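Side-chain contacts in luciferase-like enzymeAMP-CoA-ligase (Zophobas atratus, PDB 4W8O), which probably activates carboxylic acids as adenylates and passes them to coenzyme A, as a non-luminescent mealworm relative of the beetle luciferases: residues A[51-54]-A[55-59]; A[59-62]-A[63-66]; A[126-129]-A[130-134]; A[154-157]-A[158-162]. All coordinates share one frame; numbering follows the deposited sequence.

Contact 1: residues A[51-54]-A[55-59]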
loop_
_atom_site.group_PDB
_atom_site.type_symbol
_atom_site.label_atom_id
_atom_site.label_comp_id
_atom_site.label_asym_id
_atom_site.label_seq_id
_atom_site.Cartn_x
_atom_site.Cartn_y
_atom_site.Cartn_z
ATOM N N VAL A 51 -3.932 19.974 0.067
ATOM C CA VAL A 51 -3.072 18.994 0.720
ATOM C C VAL A 51 -1.625 19.482 0.802
ATOM O O VAL A 51 -0.954 19.284 1.831
ATOM C CB VAL A 51 -3.136 17.635 0.010
ATOM C CG1 VAL A 51 -1.982 16.729 0.434
ATOM C CG2 VAL A 51 -4.470 16.966 0.305
ATOM N N LYS A 52 -1.155 20.122 -0.267
ATOM C CA LYS A 52 0.195 20.693 -0.289
ATOM C C LYS A 52 0.370 21.761 0.788
ATOM O O LYS A 52 1.400 21.804 1.466
ATOM C CB LYS A 52 0.516 21.292 -1.659
ATOM C CG LYS A 52 1.975 21.690 -1.842
ATOM C CD LYS A 52 2.272 22.023 -3.297
ATOM C CE LYS A 52 3.594 22.754 -3.438
ATOM N NZ LYS A 52 3.546 24.149 -2.922
ATOM N N THR A 53 -0.644 22.610 0.941
ATOM C CA THR A 53 -0.595 23.699 1.913
ATOM C C THR A 53 -0.532 23.165 3.345
ATOM O O THR A 53 0.309 23.599 4.138
ATOM C CB THR A 53 -1.812 24.631 1.755
ATOM O OG1 THR A 53 -1.796 25.196 0.444
ATOM C CG2 THR A 53 -1.796 25.756 2.781
ATOM N N ARG A 54 -1.411 22.224 3.669
ATOM C CA ARG A 54 -1.492 21.716 5.033
ATOM C C ARG A 54 -0.260 20.884 5.388
ATOM O O ARG A 54 0.294 21.044 6.472
ATOM C CB ARG A 54 -2.778 20.921 5.249
ATOM C CG ARG A 54 -4.044 21.760 5.082
ATOM C CD ARG A 54 -5.217 21.178 5.863
ATOM N NE ARG A 54 -5.596 19.845 5.385
ATOM C CZ ARG A 54 -6.076 18.856 6.145
ATOM N NH1 ARG A 54 -6.233 19.004 7.456
ATOM N NH2 ARG A 54 -6.388 17.688 5.587
ATOM N N SER A 55 0.184 20.033 4.466
ATOM C CA SER A 55 1.362 19.206 4.698
ATOM C C SER A 55 2.638 20.051 4.816
ATOM O O SER A 55 3.516 19.725 5.606
ATOM C CB SER A 55 1.519 18.151 3.592
ATOM O OG SER A 55 1.663 18.751 2.316
ATOM N N THR A 56 2.741 21.120 4.027
ATOM C CA THR A 56 3.894 22.026 4.112
ATOM C C THR A 56 3.958 22.652 5.511
ATOM O O THR A 56 5.023 22.701 6.129
ATOM C CB THR A 56 3.845 23.106 3.017
ATOM O OG1 THR A 56 3.928 22.484 1.725
ATOM C CG2 THR A 56 4.991 24.108 3.169
ATOM N N ARG A 57 2.805 23.076 6.022
ATOM C CA ARG A 57 2.726 23.675 7.352
ATOM C C ARG A 57 3.070 22.684 8.452
ATOM O O ARG A 57 3.806 23.020 9.379
ATOM C CB ARG A 57 1.340 24.270 7.593
ATOM C CG ARG A 57 1.092 25.539 6.808
ATOM C CD ARG A 57 -0.356 25.959 6.906
ATOM N NE ARG A 57 -0.647 27.112 6.069
ATOM C CZ ARG A 57 -1.857 27.644 5.934
ATOM N NH1 ARG A 57 -2.899 27.124 6.571
ATOM N NH2 ARG A 57 -2.027 28.700 5.151
ATOM N N VAL A 58 2.558 21.458 8.340
ATOM C CA VAL A 58 2.921 20.405 9.282
ATOM C C VAL A 58 4.427 20.140 9.251
ATOM O O VAL A 58 5.047 20.005 10.305
ATOM C CB VAL A 58 2.131 19.105 9.026
ATOM C CG1 VAL A 58 2.647 17.972 9.898
ATOM C CG2 VAL A 58 0.648 19.318 9.299
ATOM N N ALA A 59 5.006 20.076 8.050
ATOM C CA ALA A 59 6.445 19.828 7.883
ATOM C C ALA A 59 7.304 20.899 8.550
ATOM O O ALA A 59 8.274 20.583 9.249
ATOM C CB ALA A 59 6.805 19.731 6.405
HETATM O O HOH W 1 4.307 24.256 -0.267
#
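T53 and R57 lie alongside each other on one flank of the helix and point the same way. The methyl CG2 of T53 sits over the centre of the R57 guanidinium, 3.7 Å from CZ, so one face of this flat group rests on a methyl. The R57 chain reaches it in extended form, and NE continues into a salt bridge with E166. K52 and T56 form a second side-by-side pair one residue earlier. Here a water joins them, accepting from K52 NZ at 2.8 Å and donating to T56 OG1. The T56 hydroxyl lies anti to the carbonyl carbon (chi1 -63°) and turns back to give its proton to K52 O, OG1 to O 2.6 Å. T56 N binds the same oxygen from the opposite face of the carbonyl plane. S55 repeats this grip on V51 O, with OG at 2.7 Å and N at 3.0 Å, again from opposite faces. S55 OG also bonds to Y92. R54 turns away from these pairs, and its guanidinium is held by D82 and E46. This is an alpha-helix whose serine and threonine hydroxyls bond to the carbonyl four residues back, here in helix 48-64 of the AMP-binding fold.

Contact 2: residues A[59-62]-A[63-66]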
loop_
_atom_site.group_PDB
_atom_site.type_symbol
_atom_site.label_atom_id
_atom_site.label_comp_id
_atom_site.label_asym_id
_atom_site.label_seq_id
_atom_site.Cartn_x
_atom_site.Cartn_y
_atom_site.Cartn_z
ATOM N N ALA A 59 5.006 20.076 8.050
ATOM C CA ALA A 59 6.445 19.828 7.883
ATOM C C ALA A 59 7.304 20.899 8.550
ATOM O O ALA A 59 8.274 20.583 9.249
ATOM C CB ALA A 59 6.805 19.731 6.405
ATOM N N LEU A 60 6.954 22.161 8.319
ATOM C CA LEU A 60 7.696 23.278 8.913
ATOM C C LEU A 60 7.644 23.212 10.439
ATOM O O LEU A 60 8.623 23.511 11.102
ATOM C CB LEU A 60 7.170 24.631 8.415
ATOM C CG LEU A 60 7.533 24.966 6.969
ATOM C CD1 LEU A 60 6.663 26.105 6.460
ATOM C CD2 LEU A 60 9.010 25.324 6.839
ATOM N N ASN A 61 6.509 22.798 10.991
ATOM C CA ASN A 61 6.405 22.636 12.435
ATOM C C ASN A 61 7.178 21.411 12.931
ATOM O O ASN A 61 7.833 21.473 13.968
ATOM C CB ASN A 61 4.937 22.591 12.866
ATOM C CG ASN A 61 4.282 23.956 12.810
ATOM O OD1 ASN A 61 4.884 24.956 13.211
ATOM N ND2 ASN A 61 3.050 24.011 12.312
ATOM N N LEU A 62 7.117 20.310 12.190
ATOM C CA LEU A 62 7.925 19.126 12.524
ATOM C C LEU A 62 9.426 19.459 12.558
ATOM O O LEU A 62 10.168 18.949 13.397
ATOM C CB LEU A 62 7.659 17.984 11.536
ATOM C CG LEU A 62 6.356 17.196 11.714
ATOM C CD1 LEU A 62 6.160 16.246 10.544
ATOM C CD2 LEU A 62 6.332 16.431 13.026
ATOM N N GLN A 63 9.843 20.327 11.646
ATOM C CA GLN A 63 11.224 20.771 11.537
ATOM C C GLN A 63 11.649 21.545 12.789
ATOM O O GLN A 63 12.745 21.349 13.317
ATOM C CB GLN A 63 11.355 21.644 10.282
ATOM C CG GLN A 63 12.761 21.889 9.775
ATOM C CD GLN A 63 12.741 22.529 8.390
ATOM O OE1 GLN A 63 12.179 23.609 8.201
ATOM N NE2 GLN A 63 13.337 21.859 7.419
ATOM N N LYS A 64 10.761 22.403 13.276
ATOM C CA LYS A 64 11.018 23.166 14.492
ATOM C C LYS A 64 11.111 22.261 15.726
ATOM O O LYS A 64 11.814 22.595 16.681
ATOM C CB LYS A 64 9.932 24.237 14.692
ATOM C CG LYS A 64 9.954 25.330 13.632
ATOM C CD LYS A 64 8.822 26.330 13.816
ATOM C CE LYS A 64 8.955 27.473 12.825
ATOM N NZ LYS A 64 7.796 28.403 12.863
ATOM N N LYS A 65 10.407 21.127 15.697
ATOM C CA LYS A 65 10.500 20.122 16.763
ATOM C C LYS A 65 11.774 19.279 16.689
ATOM O O LYS A 65 11.985 18.410 17.533
ATOM C CB LYS A 65 9.297 19.176 16.735
ATOM C CG LYS A 65 7.958 19.790 17.098
ATOM C CD LYS A 65 6.891 18.706 16.990
ATOM C CE LYS A 65 5.564 19.150 17.559
ATOM N NZ LYS A 65 5.571 19.318 19.032
ATOM N N GLY A 66 12.597 19.505 15.666
ATOM C CA GLY A 66 13.887 18.841 15.537
ATOM C C GLY A 66 13.877 17.573 14.693
ATOM O O GLY A 66 14.849 16.819 14.725
HETATM O O HOH W 2 10.715 25.078 10.236
HETATM O O HOH W 3 6.002 26.607 11.370
#
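L60 and Q63 run side by side and point the same way, with L60 CD2 3.9 Å from Q63 OE1. Q63 CG stands anti to its backbone N (chi1 -164°), and the chain then extends to bring the amide alongside the leucine. The dense part of the contact is the backbone. Q63 N donates to A59 O at 2.9 Å, and K64 N and K65 N bond in the same way to L60 O and N61 O. K64 CG also packs on L60 O, at 3.4 Å. The solvent side is looser and is spanned by water. One water donates to both L60 O and Q63 OE1, the latter at 2.9 Å. Another links N61 OD1 to K64 NZ. The two side chains themselves come no nearer than 4.2 Å, OD1 of N61 to CD of K64. At G66 the chain leaves the helix with positive phi (94°), a Schellman motif that suits glycine, since a side chain would jam against the preceding carbonyl. N61 ND2 bonds to the carbonyls of M159 and L161, and K65 NZ forms a salt bridge with E143. The end of helix 48-64 thus lies against helix 156-159, with A59 and L62 packed on helix 85-92.

Contact 3: residues A[126-129]-A[130-134]; sequences ESLK and LIEKS
E132 N donates to L128 O at 2.9 Å in a nearly straight bond (172°). The two side chains cross obliquely. L128 CD1 lies 3.8 Å from E132 OE2, so the leucine packs against the carboxylate end. With chi1 at 176°, L128 swings CG opposite its own amide nitrogen, and CD1 meets the carboxylate. E132 CG also touches L128 O, at 3.3 Å, and OE2 bonds to H153. An alanine here is likely to leave H153 without this acceptor and L128 without the chain that covers its branch. K129 NZ stands 5.4 Å from E132 OE1; no salt bridge forms, though the opposite charges may attract weakly. S127 holds the N-cap position, but its hydroxyl bonds to E124 instead of capping the helix. A water bridges E126 O and L130 N in this first turn. Further on, L130 O is gripped by two donors of S134. S134 OG gives its proton to L130 O at 2.8 Å from above the carbonyl plane, and S134 N reaches the same oxygen from the opposite face. The helix 128-138 connects strands 120-124 and 143-147 in a beta-alpha-beta unit. L128 and I131 pack on both strands, while L130 and S134 face helix 106-116.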
loop_
_atom_site.group_PDB
_atom_site.type_symbol
_atom_site.label_atom_id
_atom_site.label_comp_id
_atom_site.label_asym_id
_atom_site.label_seq_id
_atom_site.Cartn_x
_atom_site.Cartn_y
_atom_site.Cartn_z
ATOM N N GLU A 126 -9.484 7.423 19.199
ATOM C CA GLU A 126 -9.972 6.091 19.551
ATOM C C GLU A 126 -8.843 5.110 19.883
ATOM O O GLU A 126 -9.072 4.086 20.497
ATOM C CB GLU A 126 -10.803 5.510 18.402
ATOM C CG GLU A 126 -12.048 6.307 18.038
ATOM C CD GLU A 126 -11.775 7.531 17.165
ATOM O OE1 GLU A 126 -10.609 7.773 16.781
ATOM O OE2 GLU A 126 -12.740 8.276 16.880
ATOM N N SER A 127 -7.627 5.415 19.451
ATOM C CA SER A 127 -6.489 4.533 19.659
ATOM C C SER A 127 -5.492 5.141 20.660
ATOM O O SER A 127 -4.405 4.602 20.864
ATOM C CB SER A 127 -5.803 4.263 18.309
ATOM O OG SER A 127 -6.664 3.572 17.409
ATOM N N LEU A 128 -5.860 6.259 21.288
ATOM C CA LEU A 128 -4.961 6.941 22.217
ATOM C C LEU A 128 -4.575 6.071 23.425
ATOM O O LEU A 128 -3.393 5.949 23.734
ATOM C CB LEU A 128 -5.565 8.277 22.674
ATOM C CG LEU A 128 -4.795 9.081 23.724
ATOM C CD1 LEU A 128 -3.349 9.292 23.316
ATOM C CD2 LEU A 128 -5.485 10.413 23.971
ATOM N N LYS A 129 -5.555 5.460 24.088
ATOM C CA LYS A 129 -5.278 4.598 25.254
ATOM C C LYS A 129 -4.411 3.395 24.875
ATOM O O LYS A 129 -3.496 3.020 25.598
ATOM C CB LYS A 129 -6.571 4.095 25.904
ATOM C CG LYS A 129 -7.240 5.063 26.873
ATOM C CD LYS A 129 -8.193 4.313 27.792
ATOM C CE LYS A 129 -9.183 5.233 28.498
ATOM N NZ LYS A 129 -8.520 6.242 29.367
ATOM N N LEU A 130 -4.725 2.784 23.743
ATOM C CA LEU A 130 -3.928 1.687 23.204
ATOM C C LEU A 130 -2.449 2.077 23.079
ATOM O O LEU A 130 -1.567 1.365 23.558
ATOM C CB LEU A 130 -4.489 1.286 21.837
ATOM C CG LEU A 130 -3.732 0.231 21.029
ATOM C CD1 LEU A 130 -3.748 -1.116 21.745
ATOM C CD2 LEU A 130 -4.362 0.127 19.650
ATOM N N ILE A 131 -2.190 3.217 22.449
ATOM C CA ILE A 131 -0.826 3.706 22.274
ATOM C C ILE A 131 -0.164 4.063 23.615
ATOM O O ILE A 131 0.980 3.699 23.851
ATOM C CB ILE A 131 -0.778 4.931 21.329
ATOM C CG1 ILE A 131 -1.213 4.551 19.909
ATOM C CG2 ILE A 131 0.615 5.527 21.287
ATOM C CD1 ILE A 131 -0.469 3.374 19.318
ATOM N N GLU A 132 -0.876 4.783 24.476
ATOM C CA GLU A 132 -0.364 5.124 25.811
ATOM C C GLU A 132 0.045 3.866 26.592
ATOM O O GLU A 132 1.127 3.808 27.175
ATOM C CB GLU A 132 -1.412 5.925 26.606
ATOM C CG GLU A 132 -1.629 7.365 26.127
ATOM C CD GLU A 132 -2.744 8.093 26.879
ATOM O OE1 GLU A 132 -3.707 7.445 27.346
ATOM O OE2 GLU A 132 -2.665 9.329 27.016
ATOM N N LYS A 133 -0.822 2.860 26.593
ATOM C CA LYS A 133 -0.542 1.608 27.301
ATOM C C LYS A 133 0.652 0.876 26.702
ATOM O O LYS A 133 1.490 0.336 27.430
ATOM C CB LYS A 133 -1.761 0.689 27.280
ATOM C CG LYS A 133 -2.883 1.148 28.185
ATOM C CD LYS A 133 -4.119 0.282 28.016
ATOM C CE LYS A 133 -5.274 0.792 28.865
ATOM N NZ LYS A 133 -6.539 0.082 28.528
ATOM N N SER A 134 0.727 0.865 25.377
ATOM C CA SER A 134 1.796 0.158 24.687
ATOM C C SER A 134 3.148 0.800 24.976
ATOM O O SER A 134 4.127 0.099 25.236
ATOM C CB SER A 134 1.529 0.115 23.181
ATOM O OG SER A 134 0.300 -0.551 22.891
HETATM O O HOH W 4 -7.503 3.126 22.734
#

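Contact 4: residues A[154-157]-A[158-162]; sequences GTFA and EMTLP
The F156 ring carries the methyl CG2 of T160 over one face, offset toward the rim. This is a CH-pi contact, with CG2 3.8 Å from the ring centroid and 25° off the ring normal. The two side chains cross at about a right angle. The ring of F147 also meets F156, with the planes at about 50°. The carboxylate of E158 is the other flat group. T155 N donates to E158 OE1 at 3.3 Å from above the carboxylate plane. In return E158 N donates to T155 OG1 at 3.2 Å, and the pair makes a capping box at the start of the helix. The T155 hydroxyl reaches that N-H because it stands between its own backbone N and carbonyl carbon (chi1 64°). Its chain crosses that of E158 at about a right angle, and OG1 also lies 3.2 Å from E158 CD. At the other end of the short helix, T160 OG1 donates to A157 O at 2.7 Å. The bonds from T160 N to F156 O and A157 O are weak, so the hydroxyl is the firmer tie there. A valine in place of T160 would probably cost A157 O this hydroxyl bond and leave it the weak one from the backbone N. Strand 154-155 forms the edge of a mixed sheet beside strand 143-147, and G154 and F156 bond to V146. The short helix 156-159 then packs on helix 48-64, through R54, V58 and L62, while F156 also touches helix 85-92.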
loop_
_atom_site.group_PDB
_atom_site.type_symbol
_atom_site.label_atom_id
_atom_site.label_comp_id
_atom_site.label_asym_id
_atom_site.label_seq_id
_atom_site.Cartn_x
_atom_site.Cartn_y
_atom_site.Cartn_z
ATOM N N GLY A 154 0.089 17.030 22.326
ATOM C CA GLY A 154 -0.106 17.963 21.219
ATOM C C GLY A 154 -1.224 17.492 20.306
ATOM O O GLY A 154 -1.668 16.352 20.397
ATOM N N THR A 155 -1.682 18.378 19.431
ATOM C CA THR A 155 -2.791 18.068 18.528
ATOM C C THR A 155 -2.389 18.304 17.084
ATOM O O THR A 155 -1.483 19.092 16.805
ATOM C CB THR A 155 -4.015 18.947 18.824
ATOM O OG1 THR A 155 -3.690 20.320 18.571
ATOM C CG2 THR A 155 -4.442 18.794 20.264
ATOM N N PHE A 156 -3.078 17.627 16.173
ATOM C CA PHE A 156 -2.841 17.797 14.748
ATOM C C PHE A 156 -3.162 19.226 14.304
ATOM O O PHE A 156 -2.432 19.815 13.507
ATOM C CB PHE A 156 -3.669 16.789 13.939
ATOM C CG PHE A 156 -3.677 17.062 12.463
ATOM C CD1 PHE A 156 -2.557 16.793 11.687
ATOM C CD2 PHE A 156 -4.794 17.609 11.852
ATOM C CE1 PHE A 156 -2.557 17.057 10.325
ATOM C CE2 PHE A 156 -4.801 17.874 10.494
ATOM C CZ PHE A 156 -3.682 17.592 9.727
ATOM N N ALA A 157 -4.253 19.774 14.826
ATOM C CA ALA A 157 -4.662 21.149 14.529
ATOM C C ALA A 157 -3.556 22.165 14.838
ATOM O O ALA A 157 -3.378 23.132 14.094
ATOM C CB ALA A 157 -5.928 21.497 15.296
ATOM N N GLU A 158 -2.820 21.943 15.927
ATOM C CA GLU A 158 -1.663 22.781 16.265
ATOM C C GLU A 158 -0.546 22.675 15.230
ATOM O O GLU A 158 0.099 23.679 14.912
ATOM C CB GLU A 158 -1.103 22.407 17.636
ATOM C CG GLU A 158 -1.906 22.975 18.790
ATOM C CD GLU A 158 -1.671 22.255 20.108
ATOM O OE1 GLU A 158 -0.734 21.435 20.218
ATOM O OE2 GLU A 158 -2.442 22.523 21.046
ATOM N N MET A 159 -0.313 21.464 14.719
ATOM C CA MET A 159 0.732 21.235 13.712
ATOM C C MET A 159 0.425 21.894 12.356
ATOM O O MET A 159 1.341 22.131 11.568
ATOM C CB MET A 159 0.981 19.726 13.508
ATOM C CG MET A 159 1.561 18.987 14.704
ATOM S SD MET A 159 3.153 19.643 15.259
ATOM C CE MET A 159 4.206 19.116 13.909
ATOM N N THR A 160 -0.849 22.183 12.080
ATOM C CA THR A 160 -1.240 22.854 10.843
ATOM C C THR A 160 -1.173 24.383 10.948
ATOM O O THR A 160 -1.492 25.072 9.978
ATOM C CB THR A 160 -2.670 22.462 10.397
ATOM O OG1 THR A 160 -3.622 22.869 11.389
ATOM C CG2 THR A 160 -2.783 20.954 10.173
ATOM N N LEU A 161 -0.778 24.917 12.108
ATOM C CA LEU A 161 -0.699 26.367 12.287
ATOM C C LEU A 161 0.341 26.941 11.329
ATOM O O LEU A 161 1.491 26.497 11.340
ATOM C CB LEU A 161 -0.319 26.740 13.729
ATOM C CG LEU A 161 -1.329 26.436 14.845
ATOM C CD1 LEU A 161 -0.683 26.681 16.204
ATOM C CD2 LEU A 161 -2.617 27.244 14.701
ATOM N N PRO A 162 -0.058 27.919 10.495
ATOM C CA PRO A 162 0.890 28.489 9.547
ATOM C C PRO A 162 1.995 29.274 10.242
ATOM O O PRO A 162 1.715 30.085 11.115
ATOM C CB PRO A 162 0.026 29.425 8.697
ATOM C CG PRO A 162 -1.141 29.753 9.551
ATOM C CD PRO A 162 -1.390 28.539 10.389
#

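How the contacts relate
Contacts 1 and 2 follow one another on helix 48-64 and share A59, with centres 11 Å apart. Contact 3 comes next along the chain, on helix 128-138, and contact 4 comes last. Contact 4 returns to helix 48-64: its centre is 11 Å from those of both contacts 1 and 2, and it touches each. R57 CD packs on T160 O, and L62 CD2 on M159 CE. Contacts 1, 2 and 4 thus form one patch where helix 48-64 meets the edge of the mixed sheet, at strand 154-155. Contact 3 stands apart, about 8 Å from contact 4 at the nearest atoms, on a separate beta-alpha-beta unit of that sheet. All four belong to the AMP-binding region.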